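Local coordinates for succinate-semialdehyde dehydrogenase (Streptococcus pyogenes MGAS1882, PDB 4OGD), which probably catalyses the oxidation of succinic semialdehyde to succinate with NADP+ as cofactor, at residues Leu103-Leu108 against Tyr116-Ser121; Thr110-Ala115 against Leu451-Asn456. All coordinates share one frame; numbering follows the deposited sequence.

Contact 1 (Leu103-Leu108 against Tyr116-Ser121); sequences LMSTPL and YYLKQS
Thr106 lies over one face of the Tyr117 ring, the two side chains running alongside each other in the same direction. Its CB is the atom above the face, 3.8 Å from the centroid of the Tyr117 ring and 18° off the normal, a CH-pi contact. The Tyr117 ring reaches back under the threonine because CG stands between the backbone N and the carbonyl carbon (chi1 71°). A beta-branched residue suits this place, since CB and CG2 give the ring an apolar surface while OG1 turns to water. Leu108 crosses the tyrosine at about a right angle, CD2 meeting CD2 of Tyr117 at the ring edge. On the side of the sheet where Tyr116 points, OG of Ser105 approaches CD1 of Tyr116 obliquely, at 3.1 Å.

The backbones of Thr106 and Tyr117 clasp in both directions: Thr106 N to Tyr117 O at 3.0 Å and Tyr117 N to Thr106 O at 2.9 Å. Beside this pair one water joins Met104 O, Thr106 OG1 and Tyr117 O; toward Leu103 another links Leu103 O to Lys119 N. Tyr117 also packs on Leu441 of the second subunit. This is a short antiparallel beta hairpin in the oligomerisation arm of the aldehyde dehydrogenase fold.

Contact 2 (Thr110-Ala115 against Leu451-Asn456); sequences TDSGQA and LIYIPN
The central and C-terminal strands of the three-stranded antiparallel arm of the aldehyde dehydrogenase fold pair here, residues 113-115 against 451-455, their directions 173° apart. Ser112 and Tyr453 make the side-chain link: OG of Ser112 lies in the plane of the tyrosine ring, at its edge, and hydrogen-bonds OH of Tyr453 at 2.6 Å. Tyr453 extends along the sheet to reach it, with CG anti to the backbone N (chi1 178°). Nearer the base of the same ring, CB of Ala115 meets CD1 of Tyr453 at the ring edge, 3.8 Å away; so small a side chain lets the ring lie close to the neighbouring strand. Thr110 OG1 accepts a bond from Ser112 N, an ST turn in the bend before the strand.

Beside Gln114, Ile454 points the same way, and its CD1 rests 3.7 Å from NE2 of Gln114. Their backbones form the hydrogen-bonded pair, Gln114 N to Ile454 O and Ile454 N to Gln114 O, both 2.8 Å. Asn456 N then binds Ser112 O at 2.9 Å, with an angle of 171° at the hydrogen. Between these bonds Gly113 faces Pro455, its CA only 3.2 Å from Ile454 O, where a side chain would clash; proline fits opposite because a non-hydrogen-bonded position asks no N-H of it.

In the second subunit, Lys401 binds OE1 of Gln114 and Glu423 binds OG1 of Thr110. Backbone bonds thus set the register of the two strands, while the serine-tyrosine hydroxyl bond ties the tyrosine's far end to the turn and polar side-chain groups bond across the dimer interface.

Contacts 1 and 2, whose centres lie 14 Å apart, share strand 113-120 as the middle of one antiparallel sheet, with 106-107 along one edge and 448-455 along the other. They join directly: Tyr116 O lies 2.9 Å from Ile452 N and Leu108 N 2.9 Å from Ala115 O, both probable hydrogen bonds. Leu108 CD1 also packs on Leu451 CD1, at 3.6 Å. Contact 1 closes a local hairpin, whereas contact 2 brings in the C-terminal end of the chain, and a strand of the second subunit continues the sheet in parallel beside 451-453. Centred about 29 and 41 Å from the chain's centre, the two build a projecting arm used for dimer assembly.

Contact 1 (Leu103-Leu108 against Tyr116-Ser121)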
loop_
_atom_site.group_PDB
_atom_site.type_symbol
_atom_site.label_atom_id
_atom_site.label_comp_id
_atom_site.label_asym_id
_atom_site.label_seq_id
_atom_site.Cartn_x
_atom_site.Cartn_y
_atom_site.Cartn_z
ATOM N N LEU A 103 3.639 -8.253 17.150
ATOM C CA LEU A 103 4.940 -8.600 16.566
ATOM C C LEU A 103 5.198 -10.104 16.490
ATOM O O LEU A 103 6.216 -10.536 15.945
ATOM C CB LEU A 103 6.060 -7.939 17.368
ATOM C CG LEU A 103 6.265 -6.449 17.123
ATOM C CD1 LEU A 103 7.173 -5.840 18.177
ATOM C CD2 LEU A 103 6.854 -6.254 15.731
ATOM N N MET A 104 4.284 -10.895 17.042
ATOM C CA MET A 104 4.439 -12.348 17.047
ATOM C C MET A 104 4.588 -12.925 15.637
ATOM O O MET A 104 3.957 -12.451 14.689
ATOM C CB MET A 104 3.232 -12.983 17.732
ATOM C CG MET A 104 3.447 -14.410 18.200
ATOM S SD MET A 104 1.966 -15.049 19.008
ATOM C CE MET A 104 0.976 -13.570 19.155
ATOM N N SER A 105 5.430 -13.949 15.502
ATOM C CA SER A 105 5.536 -14.695 14.255
ATOM C C SER A 105 4.172 -15.271 13.891
ATOM O O SER A 105 3.363 -15.580 14.771
ATOM C CB SER A 105 6.556 -15.828 14.416
ATOM O OG SER A 105 6.714 -16.565 13.218
ATOM N N THR A 106 3.918 -15.416 12.596
ATOM C CA THR A 106 2.651 -15.957 12.114
ATOM C C THR A 106 2.856 -17.273 11.374
ATOM O O THR A 106 3.383 -17.286 10.268
ATOM C CB THR A 106 1.955 -14.960 11.160
ATOM O OG1 THR A 106 1.693 -13.740 11.859
ATOM C CG2 THR A 106 0.640 -15.535 10.638
ATOM N N PRO A 107 2.431 -18.391 11.982
ATOM C CA PRO A 107 2.518 -19.677 11.286
ATOM C C PRO A 107 1.618 -19.714 10.060
ATOM O O PRO A 107 0.532 -19.117 10.053
ATOM C CB PRO A 107 2.004 -20.677 12.328
ATOM C CG PRO A 107 2.173 -19.988 13.643
ATOM C CD PRO A 107 1.904 -18.540 13.348
ATOM N N LEU A 108 2.082 -20.414 9.033
ATOM C CA LEU A 108 1.333 -20.573 7.799
ATOM C C LEU A 108 1.008 -22.043 7.585
ATOM O O LEU A 108 1.887 -22.906 7.663
ATOM C CB LEU A 108 2.132 -20.033 6.618
ATOM C CG LEU A 108 2.414 -18.531 6.623
ATOM C CD1 LEU A 108 3.564 -18.187 5.687
ATOM C CD2 LEU A 108 1.168 -17.765 6.213
ATOM N N TYR A 116 6.323 -19.841 8.078
ATOM C CA TYR A 116 5.803 -18.751 8.904
ATOM C C TYR A 116 6.278 -17.429 8.328
ATOM O O TYR A 116 7.128 -17.400 7.448
ATOM C CB TYR A 116 6.262 -18.883 10.363
ATOM C CG TYR A 116 7.763 -18.905 10.553
ATOM C CD1 TYR A 116 8.458 -17.747 10.886
ATOM C CD2 TYR A 116 8.482 -20.090 10.414
ATOM C CE1 TYR A 116 9.838 -17.768 11.072
ATOM C CE2 TYR A 116 9.853 -20.120 10.599
ATOM C CZ TYR A 116 10.525 -18.962 10.926
ATOM O OH TYR A 116 11.892 -18.999 11.108
ATOM N N TYR A 117 5.728 -16.325 8.808
ATOM C CA TYR A 117 6.339 -15.056 8.454
ATOM C C TYR A 117 6.567 -14.181 9.665
ATOM O O TYR A 117 5.784 -14.194 10.615
ATOM C CB TYR A 117 5.585 -14.322 7.329
ATOM C CG TYR A 117 4.228 -13.736 7.676
ATOM C CD1 TYR A 117 4.122 -12.460 8.219
ATOM C CD2 TYR A 117 3.059 -14.432 7.401
ATOM C CE1 TYR A 117 2.889 -11.905 8.508
ATOM C CE2 TYR A 117 1.809 -13.875 7.687
ATOM C CZ TYR A 117 1.746 -12.611 8.247
ATOM O OH TYR A 117 0.524 -12.033 8.538
ATOM N N LEU A 118 7.666 -13.443 9.619
ATOM C CA LEU A 118 8.010 -12.511 10.675
ATOM C C LEU A 118 7.468 -11.141 10.310
ATOM O O LEU A 118 7.158 -10.877 9.144
ATOM C CB LEU A 118 9.528 -12.454 10.836
ATOM C CG LEU A 118 10.173 -13.813 11.124
ATOM C CD1 LEU A 118 11.682 -13.704 11.060
ATOM C CD2 LEU A 118 9.741 -14.334 12.492
ATOM N N LYS A 119 7.329 -10.275 11.310
ATOM C CA LYS A 119 6.966 -8.888 11.058
ATOM C C LYS A 119 8.132 -8.033 11.498
ATOM O O LYS A 119 8.391 -7.880 12.691
ATOM C CB LYS A 119 5.683 -8.512 11.794
ATOM C CG LYS A 119 4.452 -9.189 11.221
ATOM C CD LYS A 119 3.231 -9.015 12.115
ATOM C CE LYS A 119 2.019 -9.678 11.481
ATOM N NZ LYS A 119 0.825 -9.680 12.386
ATOM N N GLN A 120 8.858 -7.497 10.526
ATOM C CA GLN A 120 10.124 -6.847 10.819
ATOM C C GLN A 120 10.123 -5.384 10.419
ATOM O O GLN A 120 9.359 -4.968 9.537
ATOM C CB GLN A 120 11.260 -7.589 10.102
ATOM C CG GLN A 120 11.407 -9.036 10.564
ATOM C CD GLN A 120 12.585 -9.725 9.930
ATOM O OE1 GLN A 120 12.709 -9.753 8.710
ATOM N NE2 GLN A 120 13.475 -10.266 10.758
ATOM N N SER A 121 10.973 -4.597 11.070
ATOM C CA SER A 121 11.160 -3.209 10.662
ATOM C C SER A 121 11.781 -3.150 9.276
ATOM O O SER A 121 12.393 -4.119 8.810
ATOM C CB SER A 121 12.060 -2.473 11.652
ATOM O OG SER A 121 13.347 -3.074 11.677
HETATM O O HOH W 1 7.562 -11.627 13.896
HETATM O O HOH W 2 4.083 -12.342 11.885
#

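Contact 2 (Thr110-Ala115 against Leu451-Asn456)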
loop_
_atom_site.group_PDB
_atom_site.type_symbol
_atom_site.label_atom_id
_atom_site.label_comp_id
_atom_site.label_asym_id
_atom_site.label_seq_id
_atom_site.Cartn_x
_atom_site.Cartn_y
_atom_site.Cartn_z
ATOM N N THR A 110 0.487 -25.247 5.756
ATOM C CA THR A 110 0.935 -25.866 4.521
ATOM C C THR A 110 1.355 -27.307 4.802
ATOM O O THR A 110 1.979 -27.583 5.826
ATOM C CB THR A 110 2.094 -25.059 3.870
ATOM O OG1 THR A 110 2.494 -25.679 2.645
ATOM C CG2 THR A 110 3.299 -24.958 4.812
ATOM N N ASP A 111 0.988 -28.229 3.916
ATOM C CA ASP A 111 1.434 -29.614 4.070
ATOM C C ASP A 111 2.695 -29.897 3.251
ATOM O O ASP A 111 3.137 -31.040 3.129
ATOM C CB ASP A 111 0.311 -30.611 3.744
ATOM C CG ASP A 111 -0.299 -30.392 2.379
ATOM O OD1 ASP A 111 0.400 -29.873 1.481
ATOM O OD2 ASP A 111 -1.483 -30.751 2.198
ATOM N N SER A 112 3.282 -28.834 2.711
ATOM C CA SER A 112 4.473 -28.954 1.885
ATOM C C SER A 112 5.764 -28.758 2.679
ATOM O O SER A 112 6.850 -29.003 2.160
ATOM C CB SER A 112 4.431 -27.913 0.776
ATOM O OG SER A 112 4.741 -26.644 1.324
ATOM N N GLY A 113 5.645 -28.302 3.923
ATOM C CA GLY A 113 6.811 -28.054 4.762
ATOM C C GLY A 113 6.471 -27.210 5.980
ATOM O O GLY A 113 5.326 -27.204 6.434
ATOM N N GLN A 114 7.466 -26.509 6.518
ATOM C CA GLN A 114 7.254 -25.614 7.652
ATOM C C GLN A 114 7.330 -24.182 7.136
ATOM O O GLN A 114 8.281 -23.819 6.443
ATOM C CB GLN A 114 8.319 -25.834 8.732
ATOM C CG GLN A 114 8.262 -24.814 9.886
ATOM C CD GLN A 114 9.542 -24.757 10.721
ATOM O OE1 GLN A 114 9.862 -23.723 11.314
ATOM N NE2 GLN A 114 10.274 -25.865 10.770
ATOM N N ALA A 115 6.334 -23.370 7.472
ATOM C CA ALA A 115 6.278 -21.994 6.981
ATOM C C ALA A 115 5.746 -21.036 8.039
ATOM O O ALA A 115 4.832 -21.373 8.795
ATOM C CB ALA A 115 5.409 -21.912 5.726
ATOM N N LEU A 451 8.660 -13.976 4.865
ATOM C CA LEU A 451 8.386 -15.408 4.811
ATOM C C LEU A 451 9.653 -16.204 5.075
ATOM O O LEU A 451 10.698 -15.911 4.499
ATOM C CB LEU A 451 7.851 -15.791 3.426
ATOM C CG LEU A 451 7.782 -17.283 3.097
ATOM C CD1 LEU A 451 6.704 -17.960 3.931
ATOM C CD2 LEU A 451 7.490 -17.460 1.609
ATOM N N ILE A 452 9.548 -17.201 5.954
ATOM C CA ILE A 452 10.588 -18.217 6.120
ATOM C C ILE A 452 9.978 -19.571 5.788
ATOM O O ILE A 452 8.971 -19.975 6.384
ATOM C CB ILE A 452 11.128 -18.260 7.559
ATOM C CG1 ILE A 452 11.463 -16.854 8.048
ATOM C CG2 ILE A 452 12.343 -19.194 7.632
ATOM C CD1 ILE A 452 12.640 -16.253 7.366
ATOM N N TYR A 453 10.579 -20.282 4.840
ATOM C CA TYR A 453 9.989 -21.522 4.345
ATOM C C TYR A 453 10.996 -22.661 4.312
ATOM O O TYR A 453 12.092 -22.507 3.776
ATOM C CB TYR A 453 9.413 -21.317 2.943
ATOM C CG TYR A 453 8.823 -22.575 2.350
ATOM C CD1 TYR A 453 7.681 -23.143 2.890
ATOM C CD2 TYR A 453 9.409 -23.194 1.255
ATOM C CE1 TYR A 453 7.132 -24.293 2.361
ATOM C CE2 TYR A 453 8.865 -24.354 0.716
ATOM C CZ TYR A 453 7.726 -24.894 1.272
ATOM O OH TYR A 453 7.180 -26.047 0.744
ATOM N N ILE A 454 10.614 -23.793 4.906
ATOM C CA ILE A 454 11.440 -24.998 4.900
ATOM C C ILE A 454 10.657 -26.134 4.263
ATOM O O ILE A 454 9.755 -26.700 4.887
ATOM C CB ILE A 454 11.854 -25.426 6.317
ATOM C CG1 ILE A 454 12.430 -24.240 7.100
ATOM C CG2 ILE A 454 12.845 -26.579 6.235
ATOM C CD1 ILE A 454 12.903 -24.589 8.521
ATOM N N PRO A 455 10.987 -26.472 3.008
ATOM C CA PRO A 455 10.237 -27.538 2.339
ATOM C C PRO A 455 10.497 -28.906 2.961
ATOM O O PRO A 455 11.566 -29.139 3.530
ATOM C CB PRO A 455 10.785 -27.504 0.910
ATOM C CG PRO A 455 12.164 -26.938 1.053
ATOM C CD PRO A 455 12.051 -25.916 2.153
ATOM N N ASN A 456 9.514 -29.792 2.864
ATOM C CA ASN A 456 9.718 -31.185 3.239
ATOM C C ASN A 456 10.707 -31.847 2.292
ATOM O O ASN A 456 10.782 -31.483 1.119
ATOM C CB ASN A 456 8.396 -31.949 3.214
ATOM C CG ASN A 456 7.490 -31.583 4.364
ATOM O OD1 ASN A 456 7.950 -31.126 5.409
ATOM N ND2 ASN A 456 6.191 -31.786 4.179
#